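Local coordinates for uncharacterized protein (Bacteroides caccae, PDB 4L7A) that is functionally uncharacterised but probably acts as a zinc-dependent metallopeptidase of the MA clan, at residues A[91-97]-A[116-122]; A[26-31]-A[66-70]; A[73-77]-A[142-146]. All coordinates share one frame; numbering follows the deposited sequence. Where two conformers were deposited one is given.

Contact 1. Residues A[91-97]-A[116-122]; sequences PKVIHLI and LKVTLYM
The carbonyl oxygen of Leu116 accepts two backbone bonds, one from Lys92 N at 2.7 Å, bent to 133° at the hydrogen, and a longer, straighter one from Val93 N at 3.3 Å. Both donors lie in the carbonyl plane, and the two segments belong to the parallel pairing of strands 93-98 and 115-122, the two inner strands of a four-stranded mixed sheet. The ladder is regular: Val93 O takes Val118 N, His95 gives its N to Val118 O and receives Leu120 N, and Ile97 likewise bonds Leu120 O and Met122 N. Strand 38-40 flanks 93-98, while 107-112 runs antiparallel beside 115-122, an order reminiscent of zincin sheets.

On the face of Ile94, Leu96, Val118 and Leu120 the contact is aliphatic, with Leu96 CD2 3.9 Å from Leu120 CB; helices 59-81 and 131-153 pack near this side. The other face is more polar. Lys117 is extended as far as CD (chi1 178°), which brings that methylene over one face of the His95 imidazole, 4.2 Å from its centroid in a CH-pi contact. The chain then bends at chi3, and Lys117 NZ stays 5.1 Å from His95 ND1. Farther along, Ile97 spans two neighbours. Ile97 CG2 meets Tyr121 CE2 at 3.7 Å, the two side chains running alongside each other, whereas Ile97 CD1 reaches Thr119 CG2, also at 3.7 Å, and lies 3.9 Å from Tyr121 OH.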
# COMPACT_ATOMS: atom_id res chain seq x y z
N PRO A 91 -8.26 2.68 5.22
CA PRO A 91 -7.99 2.65 6.63
C PRO A 91 -8.84 3.74 7.29
O PRO A 91 -9.31 4.63 6.62
CB PRO A 91 -6.51 3.05 6.70
CG PRO A 91 -6.32 3.98 5.57
CD PRO A 91 -7.31 3.53 4.47
N LYS A 92 -8.97 3.70 8.60
CA LYS A 92 -9.60 4.83 9.34
C LYS A 92 -8.66 6.00 9.62
O LYS A 92 -9.08 7.16 9.74
CB LYS A 92 -10.17 4.37 10.70
CG LYS A 92 -11.15 3.18 10.64
CD LYS A 92 -12.50 3.50 9.97
CE LYS A 92 -12.93 2.39 8.95
NZ LYS A 92 -13.51 3.06 7.74
N VAL A 93 -7.38 5.70 9.82
CA VAL A 93 -6.41 6.71 10.22
C VAL A 93 -5.06 6.48 9.53
O VAL A 93 -4.63 5.32 9.38
CB VAL A 93 -6.22 6.69 11.76
CG1 VAL A 93 -5.10 7.64 12.18
CG2 VAL A 93 -7.49 7.10 12.47
N ILE A 94 -4.46 7.57 9.06
CA ILE A 94 -3.10 7.59 8.51
C ILE A 94 -2.31 8.58 9.39
O ILE A 94 -2.83 9.67 9.68
CB ILE A 94 -3.09 7.97 7.04
CG1 ILE A 94 -3.80 6.92 6.20
CG2 ILE A 94 -1.67 8.03 6.53
CD1 ILE A 94 -4.17 7.38 4.81
N HIS A 95 -1.16 8.16 9.94
CA HIS A 95 -0.31 9.09 10.74
C HIS A 95 0.97 9.23 9.99
O HIS A 95 1.48 8.23 9.53
CB HIS A 95 0.09 8.49 12.07
CG HIS A 95 -0.99 8.48 13.09
ND1 HIS A 95 -0.78 8.03 14.38
CD2 HIS A 95 -2.27 8.91 13.05
CE1 HIS A 95 -1.90 8.16 15.09
NE2 HIS A 95 -2.81 8.70 14.30
N LEU A 96 1.49 10.42 9.89
CA LEU A 96 2.85 10.62 9.39
C LEU A 96 3.70 10.94 10.60
O LEU A 96 3.33 11.78 11.43
CB LEU A 96 2.94 11.78 8.41
CG LEU A 96 2.04 11.75 7.22
CD1 LEU A 96 2.47 12.83 6.25
CD2 LEU A 96 2.12 10.40 6.53
N ILE A 97 4.84 10.26 10.70
CA ILE A 97 5.81 10.49 11.74
C ILE A 97 7.16 10.67 11.12
O ILE A 97 7.53 9.95 10.19
CB ILE A 97 5.86 9.34 12.75
CG1 ILE A 97 4.53 9.24 13.47
CG2 ILE A 97 6.93 9.53 13.76
CD1 ILE A 97 4.46 8.02 14.50
N LEU A 116 -8.50 0.02 10.44
CA LEU A 116 -7.06 0.06 10.28
C LEU A 116 -6.44 1.44 10.48
O LEU A 116 -6.96 2.46 9.98
CB LEU A 116 -6.70 -0.42 8.87
CG LEU A 116 -5.25 -0.47 8.45
CD1 LEU A 116 -4.50 -1.52 9.22
CD2 LEU A 116 -5.21 -0.78 7.01
N LYS A 117 -5.33 1.45 11.24
CA LYS A 117 -4.44 2.58 11.29
C LYS A 117 -3.11 2.27 10.56
O LYS A 117 -2.54 1.22 10.77
CB LYS A 117 -4.18 2.93 12.73
CG LYS A 117 -3.20 4.09 12.88
CD LYS A 117 -3.09 4.54 14.32
CE LYS A 117 -2.01 3.76 15.04
NZ LYS A 117 -2.28 3.68 16.53
N VAL A 118 -2.69 3.15 9.67
CA VAL A 118 -1.39 3.05 8.95
C VAL A 118 -0.53 4.25 9.38
O VAL A 118 -0.98 5.39 9.31
CB VAL A 118 -1.56 3.08 7.43
CG1 VAL A 118 -0.22 2.87 6.69
CG2 VAL A 118 -2.45 1.97 6.93
N THR A 119 0.68 3.98 9.80
CA THR A 119 1.61 5.01 10.12
C THR A 119 2.73 4.95 9.12
O THR A 119 3.26 3.89 8.88
CB THR A 119 2.20 4.78 11.51
OG1 THR A 119 1.14 4.86 12.46
CG2 THR A 119 3.24 5.83 11.84
N LEU A 120 3.07 6.08 8.54
CA LEU A 120 4.15 6.15 7.62
C LEU A 120 5.26 7.00 8.23
O LEU A 120 5.02 8.14 8.66
CB LEU A 120 3.70 6.79 6.33
CG LEU A 120 2.45 6.24 5.66
CD1 LEU A 120 2.15 7.03 4.44
CD2 LEU A 120 2.70 4.79 5.29
N TYR A 121 6.48 6.47 8.20
CA TYR A 121 7.66 7.14 8.65
C TYR A 121 8.31 7.77 7.42
O TYR A 121 8.54 7.10 6.39
CB TYR A 121 8.60 6.15 9.38
CG TYR A 121 8.01 5.71 10.68
CD1 TYR A 121 7.18 4.62 10.79
CD2 TYR A 121 8.31 6.40 11.86
CE1 TYR A 121 6.62 4.26 12.03
CE2 TYR A 121 7.80 6.04 13.07
CZ TYR A 121 6.93 4.99 13.16
OH TYR A 121 6.46 4.68 14.43
N MSE A 122 8.61 9.06 7.55
CA MSE A 122 9.13 9.83 6.43
C MSE A 122 10.16 10.87 6.83
O MSE A 122 10.25 11.23 7.97
CB MSE A 122 7.98 10.55 5.66
CG MSE A 122 6.78 10.95 6.46
SE MSE A 122 6.98 12.41 7.76
CE MSE A 122 6.83 13.95 6.59

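Contact 2. Residues A[26-31]-A[66-70]; sequences WLLENY and AKIVK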
# COMPACT_ATOMS: atom_id res chain seq x y z
N TRP A 26 -7.52 21.54 3.88
CA TRP A 26 -7.33 20.69 2.70
C TRP A 26 -7.58 19.21 3.04
O TRP A 26 -8.15 18.48 2.23
CB TRP A 26 -5.95 20.94 2.14
CG TRP A 26 -5.69 20.28 0.88
CD1 TRP A 26 -5.82 20.82 -0.35
CD2 TRP A 26 -5.30 18.90 0.68
NE1 TRP A 26 -5.50 19.89 -1.30
CE2 TRP A 26 -5.15 18.72 -0.71
CE3 TRP A 26 -5.01 17.83 1.54
CZ2 TRP A 26 -4.75 17.51 -1.28
CZ3 TRP A 26 -4.59 16.62 0.98
CH2 TRP A 26 -4.46 16.47 -0.42
N LEU A 27 -7.14 18.78 4.22
CA LEU A 27 -7.31 17.38 4.62
C LEU A 27 -8.81 17.09 4.89
O LEU A 27 -9.34 16.02 4.52
CB LEU A 27 -6.49 17.04 5.85
CG LEU A 27 -4.99 17.06 5.56
CD1 LEU A 27 -4.22 17.06 6.86
CD2 LEU A 27 -4.58 15.86 4.72
N LEU A 28 -9.49 18.03 5.52
CA LEU A 28 -10.93 17.85 5.71
C LEU A 28 -11.61 17.57 4.37
O LEU A 28 -12.38 16.64 4.23
CB LEU A 28 -11.51 19.09 6.35
CG LEU A 28 -13.03 19.15 6.58
CD1 LEU A 28 -13.50 18.00 7.44
CD2 LEU A 28 -13.43 20.49 7.26
N GLU A 29 -11.24 18.37 3.37
CA GLU A 29 -11.89 18.34 2.08
C GLU A 29 -11.44 17.17 1.21
O GLU A 29 -12.21 16.66 0.43
CB GLU A 29 -11.76 19.70 1.39
CG GLU A 29 -12.42 20.85 2.23
CD GLU A 29 -12.04 22.26 1.80
OE1 GLU A 29 -11.26 22.47 0.86
OE2 GLU A 29 -12.55 23.19 2.43
N ASN A 30 -10.20 16.73 1.33
CA ASN A 30 -9.72 15.70 0.45
C ASN A 30 -9.62 14.27 1.04
O ASN A 30 -9.41 13.34 0.28
CB ASN A 30 -8.34 16.07 -0.11
CG ASN A 30 -8.41 17.16 -1.14
OD1 ASN A 30 -8.52 16.89 -2.32
ND2 ASN A 30 -8.41 18.41 -0.69
N TYR A 31 -9.66 14.11 2.35
CA TYR A 31 -9.53 12.82 3.00
C TYR A 31 -10.77 12.52 3.84
O TYR A 31 -11.41 11.50 3.65
CB TYR A 31 -8.27 12.76 3.88
CG TYR A 31 -6.99 12.34 3.12
CD1 TYR A 31 -6.27 13.24 2.39
CD2 TYR A 31 -6.56 11.05 3.14
CE1 TYR A 31 -5.12 12.87 1.69
CE2 TYR A 31 -5.41 10.64 2.46
CZ TYR A 31 -4.68 11.56 1.75
OH TYR A 31 -3.55 11.19 1.07
N ALA A 66 0.70 13.67 1.43
CA ALA A 66 -0.75 13.60 1.41
C ALA A 66 -1.27 13.68 -0.00
O ALA A 66 -2.24 13.01 -0.33
CB ALA A 66 -1.35 14.70 2.22
N LYS A 67 -0.64 14.45 -0.85
CA LYS A 67 -1.10 14.57 -2.24
C LYS A 67 -0.68 13.36 -3.11
O LYS A 67 -1.42 12.95 -4.02
CB LYS A 67 -0.58 15.84 -2.90
CG LYS A 67 -1.11 17.12 -2.30
CD LYS A 67 -0.87 18.31 -3.21
CE LYS A 67 -1.59 19.58 -2.68
NZ LYS A 67 -1.29 20.70 -3.59
N ILE A 68 0.51 12.83 -2.85
CA ILE A 68 1.00 11.66 -3.58
C ILE A 68 0.14 10.43 -3.26
O ILE A 68 -0.25 9.65 -4.16
CB ILE A 68 2.47 11.45 -3.31
CG1 ILE A 68 3.23 12.63 -3.95
CG2 ILE A 68 2.96 10.15 -3.88
CD1 ILE A 68 4.73 12.64 -3.68
N VAL A 69 -0.12 10.24 -1.98
CA VAL A 69 -0.94 9.10 -1.49
C VAL A 69 -2.36 9.13 -2.09
O VAL A 69 -2.91 8.09 -2.49
CB VAL A 69 -0.97 9.10 0.02
CG1 VAL A 69 -1.95 8.12 0.58
CG2 VAL A 69 0.42 8.73 0.56
N LYS A 70 -2.94 10.32 -2.19
CA LYS A 70 -4.27 10.45 -2.72
C LYS A 70 -4.26 10.21 -4.20
O LYS A 70 -5.10 9.47 -4.72
CB LYS A 70 -4.83 11.83 -2.43
CG LYS A 70 -6.22 12.10 -3.03
CD LYS A 70 -6.77 13.45 -2.54
CE LYS A 70 -7.61 14.16 -3.61
NZ LYS A 70 -8.86 13.38 -3.91
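Trp26, Leu27, Asn30 and Tyr31 meet Ala66, Lys67, Val69 and Lys70 across a parallel helix pair, formed by helices 17-35 and 59-81. The axes of the segments differ by only 4° in direction but stand 11.7 Å apart, so long side chains bridge the gap. Phe39 of strand 38-40 touches Leu27 and Ala66, which places the pair against the edge of the sheet.

The direct hydrogen bond runs from Tyr31 OH to Ala66 O at 2.6 Å. The phenol reaches the carbonyl in its plane, on a lone pair, and the acceptor lies at the edge of the tyrosine ring. Ala66 O accepts its own helical donor, Lys70 N, only weakly; the bond from the phenol is the shorter of the two. A second polar bond stays within one helix: Asn30 ND2 donates to Trp26 O at 2.9 Å, nearly straight at 167°, and Trp26 O lies in the plane of the Asn30 amide. This fixes the rotation of the amide and sets ND2 above the Trp26 ring, near its rim.

Apolar packing centres on the methyl of Ala66, whose CB is 4.0 Å from Trp26 CZ3 and also touches Leu27 CD2 and Tyr31 CE1. Trp26 CG is anti to the backbone N (chi1 -173°), extending the indole across the gap to Lys67, whose CG is 3.8 Å from Trp26 CZ2.

The lysines contribute mainly through their methylenes. Lys67 NZ is bonded to the carbonyls of Asp266, His269 and Ile270 near the C terminus. Lys70 crosses Asn30 at about a right angle, with its CE 3.2 Å from Asn30 OD1.

Contact 3. Residues A[73-77]-A[142-146]; sequences WLEAY and MHHEF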
# COMPACT_ATOMS: atom_id res chain seq x y z
N TRP A 73 -3.11 6.11 -4.90
CA TRP A 73 -3.95 5.06 -4.33
C TRP A 73 -5.43 5.48 -4.36
O TRP A 73 -6.22 4.92 -5.15
CB TRP A 73 -3.45 4.57 -2.96
CG TRP A 73 -4.54 4.11 -2.07
CD1 TRP A 73 -5.51 3.19 -2.35
CD2 TRP A 73 -4.81 4.62 -0.79
NE1 TRP A 73 -6.41 3.14 -1.29
CE2 TRP A 73 -5.95 3.99 -0.32
CE3 TRP A 73 -4.14 5.52 0.04
CZ2 TRP A 73 -6.46 4.24 0.98
CZ3 TRP A 73 -4.70 5.80 1.31
CH2 TRP A 73 -5.84 5.16 1.74
N LEU A 74 -5.79 6.52 -3.61
CA LEU A 74 -7.20 6.84 -3.41
C LEU A 74 -7.89 7.18 -4.73
O LEU A 74 -8.90 6.59 -5.03
CB LEU A 74 -7.38 7.97 -2.44
CG LEU A 74 -7.15 7.66 -0.97
CD1 LEU A 74 -7.01 8.95 -0.19
CD2 LEU A 74 -8.27 6.85 -0.39
N GLU A 75 -7.28 8.02 -5.54
CA GLU A 75 -7.81 8.34 -6.84
C GLU A 75 -7.75 7.21 -7.86
O GLU A 75 -8.55 7.21 -8.81
CB GLU A 75 -7.20 9.61 -7.42
CG GLU A 75 -7.74 10.88 -6.76
CD GLU A 75 -7.12 12.13 -7.38
OE1 GLU A 75 -6.92 12.20 -8.61
OE2 GLU A 75 -6.77 13.02 -6.64
N ALA A 76 -6.84 6.26 -7.67
CA ALA A 76 -6.72 5.14 -8.59
C ALA A 76 -7.87 4.17 -8.39
O ALA A 76 -8.52 3.68 -9.32
CB ALA A 76 -5.36 4.44 -8.41
N TYR A 77 -8.08 3.86 -7.14
CA TYR A 77 -9.20 3.05 -6.72
C TYR A 77 -10.51 3.72 -7.15
O TYR A 77 -11.39 3.02 -7.66
CB TYR A 77 -9.15 2.82 -5.22
CG TYR A 77 -8.18 1.75 -4.72
CD1 TYR A 77 -7.03 1.40 -5.42
CD2 TYR A 77 -8.42 1.09 -3.49
CE1 TYR A 77 -6.13 0.39 -4.93
CE2 TYR A 77 -7.56 0.15 -2.99
CZ TYR A 77 -6.42 -0.22 -3.71
OH TYR A 77 -5.63 -1.18 -3.19
N MSE A 142 0.57 -1.10 1.82
CA MSE A 142 -0.76 -0.54 1.85
C MSE A 142 -1.78 -1.34 1.02
O MSE A 142 -2.81 -1.72 1.55
CB MSE A 142 -0.76 0.94 1.42
CG MSE A 142 -0.10 1.83 2.50
SE MSE A 142 0.34 3.62 1.82
CE MSE A 142 -1.37 4.44 2.30
N HIS A 143 -1.48 -1.57 -0.26
CA HIS A 143 -2.37 -2.38 -1.09
C HIS A 143 -2.58 -3.76 -0.51
O HIS A 143 -3.65 -4.34 -0.64
CB HIS A 143 -1.90 -2.50 -2.55
CG HIS A 143 -1.87 -1.20 -3.27
ND1 HIS A 143 -3.03 -0.48 -3.53
CD2 HIS A 143 -0.84 -0.43 -3.71
CE1 HIS A 143 -2.72 0.65 -4.14
NE2 HIS A 143 -1.40 0.72 -4.24
N HIS A 144 -1.58 -4.28 0.16
CA HIS A 144 -1.72 -5.60 0.77
C HIS A 144 -2.83 -5.50 1.85
O HIS A 144 -3.73 -6.31 1.89
CB HIS A 144 -0.39 -6.09 1.37
CG HIS A 144 -0.52 -7.31 2.24
ND1 HIS A 144 0.19 -8.47 2.01
CD2 HIS A 144 -1.25 -7.54 3.36
CE1 HIS A 144 -0.10 -9.36 2.95
NE2 HIS A 144 -0.96 -8.81 3.80
N GLU A 145 -2.75 -4.52 2.72
CA GLU A 145 -3.72 -4.35 3.83
C GLU A 145 -5.10 -4.00 3.33
O GLU A 145 -6.09 -4.49 3.90
CB GLU A 145 -3.24 -3.28 4.77
CG GLU A 145 -1.94 -3.68 5.51
CD GLU A 145 -2.17 -4.81 6.51
OE1 GLU A 145 -3.23 -4.78 7.21
OE2 GLU A 145 -1.33 -5.72 6.58
N PHE A 146 -5.19 -3.19 2.27
CA PHE A 146 -6.50 -2.90 1.71
C PHE A 146 -7.14 -4.16 1.14
O PHE A 146 -8.31 -4.41 1.39
CB PHE A 146 -6.46 -1.78 0.70
CG PHE A 146 -5.76 -0.55 1.19
CD1 PHE A 146 -5.68 -0.24 2.54
CD2 PHE A 146 -5.16 0.31 0.29
CE1 PHE A 146 -5.00 0.91 2.96
CE2 PHE A 146 -4.51 1.45 0.72
CZ PHE A 146 -4.43 1.74 2.04
O HOH W 1 -5.14 -4.01 -2.94
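Segments 73-77 and 142-146 cross at -49°, with their axes 12.8 Å apart at closest approach, and aromatic side chains fill the wide separation. The nearest CA atoms are those of Trp73 and His143, 8.3 Å apart. Trp73, Tyr77, His143 and Phe146 form an aromatic cluster joining helices 59-81 and 131-153. The five-membered ring of Trp73 and the Phe146 ring make an offset stack, planes at 29°, although the modelled spacing is implausibly tight and its exact value doubtful. Beside it, the selenomethionine methyl Met142 CE touches Trp73 CZ3 at 3.7 Å. With an alanine in place of Trp73, a gap would probably open between the helices, and the Phe146 ring and Met142 CE would lose their main partner.

Tyr77 lays its ring over Trp73 CD1 and, with CG anti to the carbonyl carbon, extends its hydroxyl to the edge of the His143 imidazole. Tyr77 OH and His143 ND1 are 2.7 Å apart in a nearly straight hydrogen bond (169°). A water 2.9 Å from Tyr77 OH donates to His143 O, linking the same phenol to the backbone of helix 131-153. His144 and Glu145 begin an HEFAH sequence that fits the HExxH zinc signature. His144 turns away from 73-77, its ND1 hydrogen-bonded to Glu201 OE2. Tyr77 thus holds the helix through ring and water-backbone links just before this motif, consistent with a role in placing it.

In the fold
From the N terminus, helix 17-35 meets helix 59-81 first: contact 2 closes a loop of 34 residues that includes edge strand 38-40. Three residues further along the same helix, contact 3 opens at 73-77, and its loop closes only at 142-146. Contact 1 is nested wholly inside that loop, its strands 93-98 and 115-122 flanking the excursion to strand 107-112, before the chain enters helix 131-153. Helix 59-81 thus serves both helical contacts. The three sites also touch: Ile94 packs on Tyr31 and Trp73, Pro91 on Trp73 and Phe146, and Val69 on Met142, joining the sheet, the N-terminal helix and the probable zinc-motif helix into one continuous core.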